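Local atomic coordinates of nitrite transporter NirC (Salmonella enterica subsp. enterica serovar Typhimurium, PDB entry 4FC4), a protein that carries nitrite in both directions across the bacterial cytoplasmic membrane, working as a pentameric channel of the formate/nitrite transporter family. Residues G26-S31 and T108-L113; G35-L40 and A75-F80; T3-K8 and A167-I172. One frame throughout, in Å; residues are numbered along the deposited sequence.

Interaction 1: G26-S31 and T108-L113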
ATOM      1  N   GLY B  26      -5.503 -30.880 -19.160  1.00 51.14           N
ATOM      2  CA  GLY B  26      -4.883 -29.777 -18.381  1.00 48.84           C
ATOM      3  C   GLY B  26      -5.083 -28.447 -19.078  1.00 47.10           C
ATOM      4  O   GLY B  26      -5.308 -27.477 -18.426  1.00 42.01           O
ATOM      5  N   PHE B  27      -5.052 -28.423 -20.423  1.00 48.76           N
ATOM      6  CA  PHE B  27      -5.458 -27.242 -21.192  1.00 47.53           C
ATOM      7  C   PHE B  27      -6.842 -26.719 -20.794  1.00 47.17           C
ATOM      8  O   PHE B  27      -7.000 -25.532 -20.541  1.00 46.55           O
ATOM      9  CB  PHE B  27      -5.395 -27.448 -22.733  1.00 50.21           C
ATOM     10  CG  PHE B  27      -5.504 -26.150 -23.471  1.00 51.11           C
ATOM     11  CD1 PHE B  27      -4.376 -25.342 -23.653  1.00 49.01           C
ATOM     12  CD2 PHE B  27      -6.757 -25.662 -23.884  1.00 48.67           C
ATOM     13  CE1 PHE B  27      -4.486 -24.118 -24.300  1.00 47.61           C
ATOM     14  CE2 PHE B  27      -6.860 -24.424 -24.488  1.00 45.79           C
ATOM     15  CZ  PHE B  27      -5.726 -23.659 -24.716  1.00 45.48           C
ATOM     16  N   TRP B  28      -7.832 -27.608 -20.723  1.00 48.05           N
ATOM     17  CA  TRP B  28      -9.181 -27.182 -20.391  1.00 48.71           C
ATOM     18  C   TRP B  28      -9.315 -26.821 -18.961  1.00 46.82           C
ATOM     19  O   TRP B  28      -9.991 -25.811 -18.656  1.00 45.13           O
ATOM     20  CB  TRP B  28     -10.238 -28.204 -20.797  1.00 52.46           C
ATOM     21  CG  TRP B  28     -10.374 -28.247 -22.287  1.00 59.79           C
ATOM     22  CD1 TRP B  28      -9.667 -29.038 -23.173  1.00 64.12           C
ATOM     23  CD2 TRP B  28     -11.243 -27.406 -23.136  1.00 66.13           C
ATOM     24  NE1 TRP B  28     -10.036 -28.787 -24.472  1.00 68.47           N
ATOM     25  CE2 TRP B  28     -10.976 -27.821 -24.529  1.00 68.42           C
ATOM     26  CE3 TRP B  28     -12.206 -26.418 -22.893  1.00 65.58           C
ATOM     27  CZ2 TRP B  28     -11.646 -27.255 -25.613  1.00 65.32           C
ATOM     28  CZ3 TRP B  28     -12.885 -25.865 -23.999  1.00 64.93           C
ATOM     29  CH2 TRP B  28     -12.602 -26.269 -25.322  1.00 64.90           C
ATOM     30  N   VAL B  29      -8.693 -27.591 -18.062  1.00 43.63           N
ATOM     31  CA  VAL B  29      -8.811 -27.238 -16.635  1.00 46.69           C
ATOM     32  C   VAL B  29      -8.253 -25.806 -16.426  1.00 43.79           C
ATOM     33  O   VAL B  29      -8.852 -24.929 -15.811  1.00 44.40           O
ATOM     34  CB  VAL B  29      -8.109 -28.263 -15.706  1.00 45.53           C
ATOM     35  CG1 VAL B  29      -8.019 -27.737 -14.280  1.00 43.90           C
ATOM     36  CG2 VAL B  29      -8.895 -29.564 -15.672  1.00 45.56           C
ATOM     37  N   SER B  30      -7.114 -25.582 -17.032  1.00 45.39           N
ATOM     38  CA  SER B  30      -6.331 -24.412 -16.817  1.00 45.44           C
ATOM     39  C   SER B  30      -6.970 -23.162 -17.515  1.00 48.62           C
ATOM     40  O   SER B  30      -6.948 -22.058 -16.943  1.00 44.49           O
ATOM     41  CB  SER B  30      -4.890 -24.752 -17.235  1.00 44.24           C
ATOM     42  OG  SER B  30      -4.058 -23.653 -17.045  1.00 52.82           O
ATOM     43  N   SER B  31      -7.573 -23.339 -18.703  1.00 44.18           N
ATOM     44  CA  SER B  31      -8.464 -22.319 -19.270  1.00 45.38           C
ATOM     45  C   SER B  31      -9.756 -22.070 -18.434  1.00 47.02           C
ATOM     46  O   SER B  31     -10.193 -20.919 -18.275  1.00 48.09           O
ATOM     47  CB  SER B  31      -8.899 -22.736 -20.663  1.00 51.25           C
ATOM     48  OG  SER B  31      -7.798 -22.780 -21.520  1.00 57.47           O
ATOM     49  N   THR B 108      -8.914 -21.571 -26.056  1.00 45.93           N
ATOM     50  CA  THR B 108      -8.663 -20.885 -24.777  1.00 43.64           C
ATOM     51  C   THR B 108      -9.939 -20.119 -24.448  1.00 45.68           C
ATOM     52  O   THR B 108     -10.435 -20.132 -23.327  1.00 50.82           O
ATOM     53  CB  THR B 108      -7.470 -19.922 -24.847  1.00 43.49           C
ATOM     54  OG1 THR B 108      -6.356 -20.538 -25.522  1.00 48.42           O
ATOM     55  CG2 THR B 108      -7.036 -19.454 -23.394  1.00 41.53           C
ATOM     56  N   TRP B 109     -10.461 -19.433 -25.453  1.00 47.24           N
ATOM     57  CA  TRP B 109     -11.722 -18.723 -25.360  1.00 47.26           C
ATOM     58  C   TRP B 109     -12.818 -19.606 -24.804  1.00 48.51           C
ATOM     59  O   TRP B 109     -13.486 -19.198 -23.861  1.00 45.04           O
ATOM     60  CB  TRP B 109     -12.112 -18.253 -26.764  1.00 50.04           C
ATOM     61  CG  TRP B 109     -13.174 -17.203 -26.778  1.00 50.40           C
ATOM     62  CD1 TRP B 109     -13.001 -15.821 -26.793  1.00 51.12           C
ATOM     63  CD2 TRP B 109     -14.623 -17.406 -26.752  1.00 52.62           C
ATOM     64  NE1 TRP B 109     -14.204 -15.179 -26.808  1.00 50.85           N
ATOM     65  CE2 TRP B 109     -15.221 -16.060 -26.775  1.00 52.44           C
ATOM     66  CE3 TRP B 109     -15.472 -18.533 -26.774  1.00 53.16           C
ATOM     67  CZ2 TRP B 109     -16.605 -15.867 -26.792  1.00 54.37           C
ATOM     68  CZ3 TRP B 109     -16.871 -18.321 -26.791  1.00 52.92           C
ATOM     69  CH2 TRP B 109     -17.421 -17.029 -26.833  1.00 52.62           C
ATOM     70  N   LEU B 110     -13.037 -20.797 -25.406  1.00 48.71           N
ATOM     71  CA  LEU B 110     -14.100 -21.712 -24.980  1.00 48.61           C
ATOM     72  C   LEU B 110     -13.911 -22.164 -23.526  1.00 50.29           C
ATOM     73  O   LEU B 110     -14.910 -22.229 -22.754  1.00 47.89           O
ATOM     74  CB  LEU B 110     -14.244 -22.924 -25.916  1.00 51.66           C
ATOM     75  CG  LEU B 110     -14.871 -22.686 -27.324  1.00 57.90           C
ATOM     76  CD1 LEU B 110     -14.786 -23.914 -28.219  1.00 59.57           C
ATOM     77  CD2 LEU B 110     -16.318 -22.144 -27.319  1.00 54.85           C
ATOM     78  N   GLY B 111     -12.646 -22.431 -23.145  1.00 46.63           N
ATOM     79  CA  GLY B 111     -12.349 -22.842 -21.788  1.00 45.12           C
ATOM     80  C   GLY B 111     -12.666 -21.733 -20.807  1.00 48.06           C
ATOM     81  O   GLY B 111     -13.259 -21.962 -19.777  1.00 53.69           O
ATOM     82  N   ASN B 112     -12.223 -20.520 -21.115  1.00 47.45           N
ATOM     83  CA  ASN B 112     -12.527 -19.349 -20.313  1.00 45.94           C
ATOM     84  C   ASN B 112     -14.034 -19.186 -20.090  1.00 48.70           C
ATOM     85  O   ASN B 112     -14.460 -18.841 -18.976  1.00 45.83           O
ATOM     86  CB  ASN B 112     -11.970 -18.113 -20.988  1.00 41.64           C
ATOM     87  CG  ASN B 112     -10.465 -18.028 -20.897  1.00 48.43           C
ATOM     88  OD1 ASN B 112      -9.890 -17.142 -21.507  1.00 51.43           O
ATOM     89  ND2 ASN B 112      -9.807 -18.940 -20.124  1.00 48.65           N
ATOM     90  N   LEU B 113     -14.822 -19.484 -21.137  1.00 45.99           N
ATOM     91  CA  LEU B 113     -16.294 -19.376 -21.086  1.00 48.98           C
ATOM     92  C   LEU B 113     -16.882 -20.406 -20.106  1.00 49.77           C
ATOM     93  O   LEU B 113     -17.642 -20.026 -19.207  1.00 50.63           O
ATOM     94  CB  LEU B 113     -16.926 -19.453 -22.491  1.00 45.99           C
ATOM     95  CG  LEU B 113     -18.464 -19.344 -22.631  1.00 49.92           C
ATOM     96  CD1 LEU B 113     -19.021 -17.956 -22.234  1.00 44.91           C
ATOM     97  CD2 LEU B 113     -18.943 -19.770 -24.035  1.00 41.17           C
TER

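Interaction 2: G35-L40 and A75-F80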
ATOM      1  N   GLY B  35     -11.226 -18.293 -16.466  1.00 42.67           N
ATOM      2  CA  GLY B  35     -12.552 -17.700 -16.531  1.00 40.45           C
ATOM      3  C   GLY B  35     -13.166 -17.641 -15.149  1.00 38.32           C
ATOM      4  O   GLY B  35     -13.732 -16.651 -14.772  1.00 41.89           O
ATOM      5  N   ALA B  36     -13.045 -18.711 -14.393  1.00 36.84           N
ATOM      6  CA  ALA B  36     -13.538 -18.748 -13.024  1.00 36.17           C
ATOM      7  C   ALA B  36     -12.864 -17.649 -12.141  1.00 34.36           C
ATOM      8  O   ALA B  36     -13.575 -16.910 -11.407  1.00 35.79           O
ATOM      9  CB  ALA B  36     -13.349 -20.150 -12.436  1.00 35.02           C
ATOM     10  N   TYR B  37     -11.535 -17.499 -12.266  1.00 34.44           N
ATOM     11  CA  TYR B  37     -10.762 -16.526 -11.461  1.00 35.54           C
ATOM     12  C   TYR B  37     -11.173 -15.126 -11.785  1.00 38.71           C
ATOM     13  O   TYR B  37     -11.438 -14.333 -10.863  1.00 35.89           O
ATOM     14  CB  TYR B  37      -9.262 -16.669 -11.669  1.00 34.44           C
ATOM     15  CG  TYR B  37      -8.675 -18.006 -11.153  1.00 36.09           C
ATOM     16  CD1 TYR B  37      -9.434 -18.890 -10.337  1.00 33.44           C
ATOM     17  CD2 TYR B  37      -7.364 -18.356 -11.465  1.00 31.80           C
ATOM     18  CE1 TYR B  37      -8.895 -20.059  -9.900  1.00 32.90           C
ATOM     19  CE2 TYR B  37      -6.825 -19.529 -11.026  1.00 32.71           C
ATOM     20  CZ  TYR B  37      -7.582 -20.382 -10.256  1.00 33.48           C
ATOM     21  OH  TYR B  37      -6.991 -21.578  -9.885  1.00 36.60           O
ATOM     22  N   VAL B  38     -11.238 -14.819 -13.089  1.00 37.32           N
ATOM     23  CA  VAL B  38     -11.676 -13.505 -13.504  1.00 36.08           C
ATOM     24  C   VAL B  38     -13.086 -13.245 -12.945  1.00 37.26           C
ATOM     25  O   VAL B  38     -13.350 -12.147 -12.412  1.00 34.01           O
ATOM     26  CB  VAL B  38     -11.563 -13.270 -15.021  1.00 37.69           C
ATOM     27  CG1 VAL B  38     -12.054 -11.857 -15.397  1.00 38.90           C
ATOM     28  CG2 VAL B  38     -10.111 -13.390 -15.467  1.00 36.27           C
ATOM     29  N   GLY B  39     -13.954 -14.263 -13.031  1.00 38.01           N
ATOM     30  CA  GLY B  39     -15.284 -14.240 -12.442  1.00 37.17           C
ATOM     31  C   GLY B  39     -15.333 -13.859 -10.949  1.00 42.25           C
ATOM     32  O   GLY B  39     -16.196 -13.067 -10.551  1.00 42.47           O
ATOM     33  N   LEU B  40     -14.475 -14.468 -10.119  1.00 36.78           N
ATOM     34  CA  LEU B  40     -14.497 -14.218  -8.710  1.00 38.26           C
ATOM     35  C   LEU B  40     -14.172 -12.724  -8.524  1.00 39.03           C
ATOM     36  O   LEU B  40     -14.719 -12.073  -7.623  1.00 43.45           O
ATOM     37  CB  LEU B  40     -13.487 -15.135  -7.962  1.00 42.42           C
ATOM     38  CG  LEU B  40     -13.809 -16.671  -7.843  1.00 40.74           C
ATOM     39  CD1 LEU B  40     -12.577 -17.450  -7.457  1.00 35.00           C
ATOM     40  CD2 LEU B  40     -14.912 -16.939  -6.790  1.00 35.45           C
ATOM     41  N   ALA B  75      -1.587 -17.416  -9.399  1.00 38.61           N
ATOM     42  CA  ALA B  75      -2.007 -18.796  -9.154  1.00 40.44           C
ATOM     43  C   ALA B  75      -1.671 -19.680 -10.366  1.00 38.44           C
ATOM     44  O   ALA B  75      -1.298 -20.830 -10.172  1.00 38.50           O
ATOM     45  CB  ALA B  75      -3.498 -18.902  -8.789  1.00 36.22           C
ATOM     46  N   GLY B  76      -1.833 -19.162 -11.592  1.00 37.66           N
ATOM     47  CA  GLY B  76      -1.534 -19.930 -12.812  1.00 35.77           C
ATOM     48  C   GLY B  76      -2.823 -20.376 -13.437  1.00 39.07           C
ATOM     49  O   GLY B  76      -3.685 -20.918 -12.733  1.00 42.83           O
ATOM     50  N   SER B  77      -3.008 -20.061 -14.729  1.00 43.22           N
ATOM     51  CA  SER B  77      -4.185 -20.443 -15.546  1.00 41.83           C
ATOM     52  C   SER B  77      -3.960 -20.063 -17.037  1.00 42.69           C
ATOM     53  O   SER B  77      -2.929 -19.547 -17.386  1.00 43.21           O
ATOM     54  CB  SER B  77      -5.401 -19.725 -14.999  1.00 39.28           C
ATOM     55  OG  SER B  77      -5.199 -18.333 -15.117  1.00 38.48           O
ATOM     56  N   GLU B  78      -4.922 -20.270 -17.917  1.00 42.95           N
ATOM     57  CA  GLU B  78      -4.761 -19.764 -19.310  1.00 45.90           C
ATOM     58  C   GLU B  78      -5.868 -18.797 -19.742  1.00 44.07           C
ATOM     59  O   GLU B  78      -7.023 -19.159 -19.739  1.00 47.06           O
ATOM     60  CB  GLU B  78      -4.603 -20.922 -20.307  1.00 42.42           C
ATOM     61  CG  GLU B  78      -3.480 -21.864 -19.897  1.00 44.75           C
ATOM     62  CD  GLU B  78      -2.050 -21.300 -20.093  1.00 47.90           C
ATOM     63  OE1 GLU B  78      -1.853 -20.267 -20.796  1.00 51.42           O
ATOM     64  OE2 GLU B  78      -1.077 -21.944 -19.605  1.00 51.04           O
ATOM     65  N   LEU B  79      -5.502 -17.570 -20.082  1.00 43.52           N
ATOM     66  CA  LEU B  79      -6.440 -16.487 -20.312  1.00 42.25           C
ATOM     67  C   LEU B  79      -6.379 -16.139 -21.776  1.00 43.59           C
ATOM     68  O   LEU B  79      -5.323 -15.838 -22.314  1.00 42.64           O
ATOM     69  CB  LEU B  79      -6.054 -15.245 -19.460  1.00 39.74           C
ATOM     70  CG  LEU B  79      -7.057 -14.065 -19.445  1.00 37.90           C
ATOM     71  CD1 LEU B  79      -8.462 -14.543 -19.063  1.00 31.02           C
ATOM     72  CD2 LEU B  79      -6.591 -12.867 -18.552  1.00 33.03           C
ATOM     73  N   PHE B  80      -7.527 -16.183 -22.440  1.00 48.90           N
ATOM     74  CA  PHE B  80      -7.541 -15.990 -23.869  1.00 46.07           C
ATOM     75  C   PHE B  80      -6.931 -14.629 -24.227  1.00 46.86           C
ATOM     76  O   PHE B  80      -6.185 -14.542 -25.213  1.00 46.79           O
ATOM     77  CB  PHE B  80      -8.957 -16.153 -24.449  1.00 47.76           C
ATOM     78  CG  PHE B  80      -9.173 -15.378 -25.724  1.00 47.09           C
ATOM     79  CD1 PHE B  80      -9.567 -14.028 -25.676  1.00 44.47           C
ATOM     80  CD2 PHE B  80      -8.935 -15.978 -26.975  1.00 44.66           C
ATOM     81  CE1 PHE B  80      -9.738 -13.304 -26.855  1.00 47.41           C
ATOM     82  CE2 PHE B  80      -9.093 -15.249 -28.153  1.00 44.12           C
ATOM     83  CZ  PHE B  80      -9.501 -13.918 -28.099  1.00 45.19           C
TER

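Interaction 3: T3-K8 and A167-I172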
ATOM      1  N   THR B   3      14.112  -7.726 -25.822  1.00 62.51           N
ATOM      2  CA  THR B   3      14.444  -9.054 -26.383  1.00 61.97           C
ATOM      3  C   THR B   3      14.199 -10.199 -25.393  1.00 58.67           C
ATOM      4  O   THR B   3      13.530 -11.158 -25.725  1.00 57.35           O
ATOM      5  CB  THR B   3      15.917  -9.129 -26.907  1.00 69.44           C
ATOM      6  OG1 THR B   3      16.098  -8.210 -27.990  1.00 70.43           O
ATOM      7  CG2 THR B   3      16.308 -10.536 -27.377  1.00 65.53           C
ATOM      8  N   ASP B   4      14.735 -10.115 -24.186  1.00 57.24           N
ATOM      9  CA  ASP B   4      14.339 -11.058 -23.145  1.00 58.68           C
ATOM     10  C   ASP B   4      12.862 -11.227 -22.905  1.00 54.94           C
ATOM     11  O   ASP B   4      12.433 -12.348 -22.752  1.00 57.86           O
ATOM     12  CB  ASP B   4      15.055 -10.779 -21.838  1.00 65.92           C
ATOM     13  CG  ASP B   4      16.560 -10.822 -22.014  1.00 79.08           C
ATOM     14  OD1 ASP B   4      17.069 -11.785 -22.665  1.00 86.10           O
ATOM     15  OD2 ASP B   4      17.234  -9.880 -21.542  1.00 79.44           O
ATOM     16  N   THR B   5      12.071 -10.155 -22.885  1.00 53.36           N
ATOM     17  CA  THR B   5      10.630 -10.288 -22.591  1.00 49.25           C
ATOM     18  C   THR B   5       9.932 -11.005 -23.706  1.00 48.83           C
ATOM     19  O   THR B   5       9.100 -11.900 -23.475  1.00 48.98           O
ATOM     20  CB  THR B   5       9.958  -8.927 -22.391  1.00 48.48           C
ATOM     21  OG1 THR B   5      10.731  -8.184 -21.461  1.00 50.48           O
ATOM     22  CG2 THR B   5       8.555  -9.065 -21.821  1.00 43.66           C
ATOM     23  N   ILE B   6      10.280 -10.601 -24.921  1.00 49.85           N
ATOM     24  CA  ILE B   6       9.775 -11.223 -26.102  1.00 50.32           C
ATOM     25  C   ILE B   6      10.094 -12.716 -26.124  1.00 51.54           C
ATOM     26  O   ILE B   6       9.189 -13.528 -26.331  1.00 51.12           O
ATOM     27  CB  ILE B   6      10.241 -10.468 -27.359  1.00 55.21           C
ATOM     28  CG1 ILE B   6       9.380  -9.202 -27.520  1.00 53.48           C
ATOM     29  CG2 ILE B   6      10.128 -11.324 -28.627  1.00 51.05           C
ATOM     30  CD1 ILE B   6      10.138  -8.128 -28.262  1.00 55.58           C
ATOM     31  N   ASN B   7      11.334 -13.091 -25.836  1.00 51.51           N
ATOM     32  CA  ASN B   7      11.684 -14.530 -25.797  1.00 52.66           C
ATOM     33  C   ASN B   7      10.940 -15.313 -24.748  1.00 53.22           C
ATOM     34  O   ASN B   7      10.541 -16.431 -25.021  1.00 57.72           O
ATOM     35  CB  ASN B   7      13.181 -14.775 -25.682  1.00 53.07           C
ATOM     36  CG  ASN B   7      13.926 -14.366 -26.939  1.00 56.70           C
ATOM     37  OD1 ASN B   7      15.080 -13.958 -26.868  1.00 60.28           O
ATOM     38  ND2 ASN B   7      13.256 -14.430 -28.091  1.00 55.44           N
ATOM     39  N   LYS B   8      10.741 -14.724 -23.567  1.00 50.33           N
ATOM     40  CA  LYS B   8       9.834 -15.288 -22.577  1.00 49.59           C
ATOM     41  C   LYS B   8       8.389 -15.499 -23.060  1.00 48.96           C
ATOM     42  O   LYS B   8       7.809 -16.567 -22.818  1.00 50.99           O
ATOM     43  CB  LYS B   8       9.865 -14.455 -21.303  1.00 49.82           C
ATOM     44  CG  LYS B   8      10.945 -14.861 -20.311  1.00 50.60           C
ATOM     45  CD  LYS B   8      11.637 -13.647 -19.688  1.00 52.08           C
ATOM     46  CE  LYS B   8      11.711 -13.775 -18.176  1.00 54.04           C
ATOM     47  NZ  LYS B   8      12.411 -12.564 -17.683  1.00 57.70           N
ATOM     48  N   ALA B 167      -0.400  -5.134 -18.336  1.00 41.30           N
ATOM     49  CA  ALA B 167      -0.209  -5.665 -17.006  1.00 37.13           C
ATOM     50  C   ALA B 167       0.587  -6.969 -17.116  1.00 38.45           C
ATOM     51  O   ALA B 167       1.537  -7.202 -16.378  1.00 38.18           O
ATOM     52  CB  ALA B 167      -1.560  -5.889 -16.348  1.00 37.24           C
ATOM     53  N   ILE B 168       0.247  -7.798 -18.093  1.00 39.24           N
ATOM     54  CA  ILE B 168       0.942  -9.078 -18.237  1.00 38.42           C
ATOM     55  C   ILE B 168       2.411  -8.891 -18.569  1.00 40.31           C
ATOM     56  O   ILE B 168       3.296  -9.521 -17.962  1.00 44.29           O
ATOM     57  CB  ILE B 168       0.258  -9.936 -19.298  1.00 37.79           C
ATOM     58  CG1 ILE B 168      -1.153 -10.322 -18.782  1.00 34.67           C
ATOM     59  CG2 ILE B 168       1.144 -11.098 -19.598  1.00 37.27           C
ATOM     60  CD1 ILE B 168      -2.044 -10.893 -19.846  1.00 32.55           C
ATOM     61  N   TRP B 169       2.645  -7.976 -19.506  1.00 41.89           N
ATOM     62  CA  TRP B 169       3.951  -7.511 -19.934  1.00 41.80           C
ATOM     63  C   TRP B 169       4.773  -7.005 -18.776  1.00 41.80           C
ATOM     64  O   TRP B 169       5.902  -7.487 -18.543  1.00 43.06           O
ATOM     65  CB  TRP B 169       3.734  -6.389 -20.934  1.00 42.31           C
ATOM     66  CG  TRP B 169       4.982  -5.857 -21.609  1.00 42.36           C
ATOM     67  CD1 TRP B 169       5.644  -4.666 -21.344  1.00 41.50           C
ATOM     68  CD2 TRP B 169       5.735  -6.484 -22.703  1.00 43.14           C
ATOM     69  NE1 TRP B 169       6.737  -4.523 -22.166  1.00 44.28           N
ATOM     70  CE2 TRP B 169       6.847  -5.579 -23.003  1.00 45.64           C
ATOM     71  CE3 TRP B 169       5.608  -7.671 -23.428  1.00 42.84           C
ATOM     72  CZ2 TRP B 169       7.788  -5.868 -23.988  1.00 49.37           C
ATOM     73  CZ3 TRP B 169       6.551  -7.957 -24.412  1.00 45.52           C
ATOM     74  CH2 TRP B 169       7.619  -7.080 -24.695  1.00 49.12           C
ATOM     75  N   MET B 170       4.246  -6.008 -18.064  1.00 40.77           N
ATOM     76  CA  MET B 170       4.983  -5.418 -16.934  1.00 41.45           C
ATOM     77  C   MET B 170       5.274  -6.438 -15.834  1.00 40.12           C
ATOM     78  O   MET B 170       6.313  -6.394 -15.201  1.00 39.82           O
ATOM     79  CB  MET B 170       4.257  -4.209 -16.365  1.00 39.12           C
ATOM     80  CG  MET B 170       4.168  -3.000 -17.282  1.00 41.90           C
ATOM     81  SD  MET B 170       3.334  -1.672 -16.396  1.00 47.12           S
ATOM     82  CE  MET B 170       4.701  -0.999 -15.520  1.00 52.92           C
ATOM     83  N   ALA B 171       4.317  -7.336 -15.594  1.00 42.47           N
ATOM     84  CA  ALA B 171       4.513  -8.448 -14.647  1.00 39.87           C
ATOM     85  C   ALA B 171       5.666  -9.337 -15.081  1.00 40.91           C
ATOM     86  O   ALA B 171       6.509  -9.688 -14.256  1.00 44.41           O
ATOM     87  CB  ALA B 171       3.239  -9.254 -14.485  1.00 32.84           C
ATOM     88  N   ILE B 172       5.763  -9.639 -16.382  1.00 42.50           N
ATOM     89  CA  ILE B 172       6.893 -10.444 -16.849  1.00 42.54           C
ATOM     90  C   ILE B 172       8.238  -9.767 -16.604  1.00 47.63           C
ATOM     91  O   ILE B 172       9.227 -10.452 -16.316  1.00 49.33           O
ATOM     92  CB  ILE B 172       6.750 -10.871 -18.305  1.00 45.75           C
ATOM     93  CG1 ILE B 172       5.708 -11.971 -18.403  1.00 44.03           C
ATOM     94  CG2 ILE B 172       8.068 -11.412 -18.850  1.00 42.73           C
ATOM     95  CD1 ILE B 172       5.283 -12.251 -19.826  1.00 48.97           C
TER

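Interaction 1: G26-S31 and T108-L113
S31 and G111 meet where helices 24-51 and 98-125 cross within the aquaporin-like fold of the formate/nitrite transporters, and they illustrate how small residues let membrane helices come close. The two short axes pass 8.1 Å apart with a crossing angle of -54°. The CA atoms of S31 and G111 are separated by 4.7 Å. Because G111 presents bare backbone on this side, S31 CB can rest on G111 CA at 3.6 Å. The serine hydroxyl is turned back along its own helix (chi1 -65°, with OG beside the backbone N), and S31 OG donates to F27 O at 3.0 Å. That carbonyl also accepts S31 N, the two donors arriving from opposite faces of its plane. Held this way, OG also lies against CA and CG2 of T108.

W28 flanks the crossing. Its benzo side reaches over to the other helix: W28 CZ3 lies 3.5 Å from G111 N in an oblique approach, and L110 CB, at the ring edge, is 3.8 Å from W28 CZ3. Indole and leucine run side by side in the same direction on the surface of the protein, where they may face lipid. T108 meets a second aromatic group: its OG1 lies near the plane of the F27 ring, at the edge, 3.3 Å from F27 CZ. T108 OG1 is hydrogen-bonded to H83 ND1 and to I104 O, so the ring edge neighbours an oxygen that already has polar partners; helix 3-22 packs on F27 through I16, L19 and S20.

The polar tie across the crossing comes from N112, whose amide also serves the neighbouring loop through E78 O and F80 N. N112 ND2 donates to S31 O at 2.7 Å, bent to 143° at the hydrogen, with the acceptor nearly in the amide plane.

Interaction 2: G35-L40 and A75-F80
Between Y37 on helix 24-51 and S77 in the non-helical link from helix 67-75 to helix 80-93, the CA atoms come no closer than 8.7 Å, so the two backbones are bridged by side chains. This link is the break in an interrupted membrane helix, a hallmark of the formate/nitrite transporter fold. G76 turns the chain out of the first helix with phi 104° and psi 126°, and L79 takes the N-cap position of the next.

Y37 spans most of the gap. One corner of its ring does the touching: Y37 CE2 stands 3.8 Å from G76 O, which lies at the ring edge near its plane, and it also meets A75 CB at 4.1 Å and S77 CB at 4.2 Å, both obliquely. The ring thus lies against A75, G76 and S77, around the glycine where the chain leaves helical angles. Two residues beyond S77, L79 makes the second contact. With CG anti to the backbone N (chi1 -172°), its side chain swings back to the helix, and L79 CD1 meets V38 CG2 at 4.1 Å, the two side chains crossing at about a right angle.

The polar atoms find hydrogen-bond partners outside the two segments. Y37 OH and G76 O both bond to Y245 OH of a neighbouring subunit, and S77 OG turns to V72 O. No hydrogen bond joins the two segments themselves: van der Waals contact, probably helped by the slightly positive ring edge facing G76 O, accounts for their meeting, and the tyrosine hydroxyl links this junction to the subunit interface.

Interaction 3: T3-K8 and A167-I172
T5 lays its methyl group over one face of the W169 indole. T5 CG2 sits 3.5 Å from the centroid of the W169 six-membered ring and only 13° off the ring normal, which makes this a CH-pi contact. T5 CB follows behind and comes to 3.8 Å from W169 CH2, so the threonine covers the outer part of the benzo ring as it crosses the indole. On its far side from the ring, T5 CG2 touches I172 CG2 at 3.8 Å; the methyl is thereby lodged between two side chains that lie three residues apart on one helix. I6 approaches the indole differently: I6 CG1 is in the ring plane at the edge, 3.9 Å from W169 CH2.

Within the formate/nitrite transporter fold, of the aquaporin-like clan, the contact joins the start of the N-terminal helix 3-22 to the C-terminal end of the membrane helix 150-172. Their local axes stay 10.6 Å apart and run at 112° to each other, a separation that the W169 indole spans. With W169 CG anti to its backbone N (chi1 -174°), the ring extends from the helix toward T5. The indole is also stacked with the ring of Y245, and its NE1 donates to A75 O of a neighbouring subunit, so the surface offered to T5 belongs to a side chain fixed in part by the oligomer.

The threonine hydroxyl has another role, accepting a hydrogen bond from R173 NH1 just past the end of the helix segment. At the exposed border K8, bent along its chain, brings CD to 4.3 Å from I172 CG2, while its NZ lies 4.1 Å from I172 O, a long approach rather than a hydrogen bond.

Overall arrangement
Along the chain the contacts are nested: interaction 3 closes the widest loop, interaction 1 lies inside it, and interaction 2 lies inside interaction 1. Interactions 1 and 2 share helix 24-51, have centres about 9 Å apart and touch through the N112 amide; together they place helices 24-51 and 98-125 against the link between helices 67-75 and 80-93. Interaction 3 is more remote, with its centre about 22 Å from that of interaction 1 and about 19 Å from that of interaction 2. The pentamer nevertheless relates it to interaction 2: W169 of one subunit bonds to A75 of another.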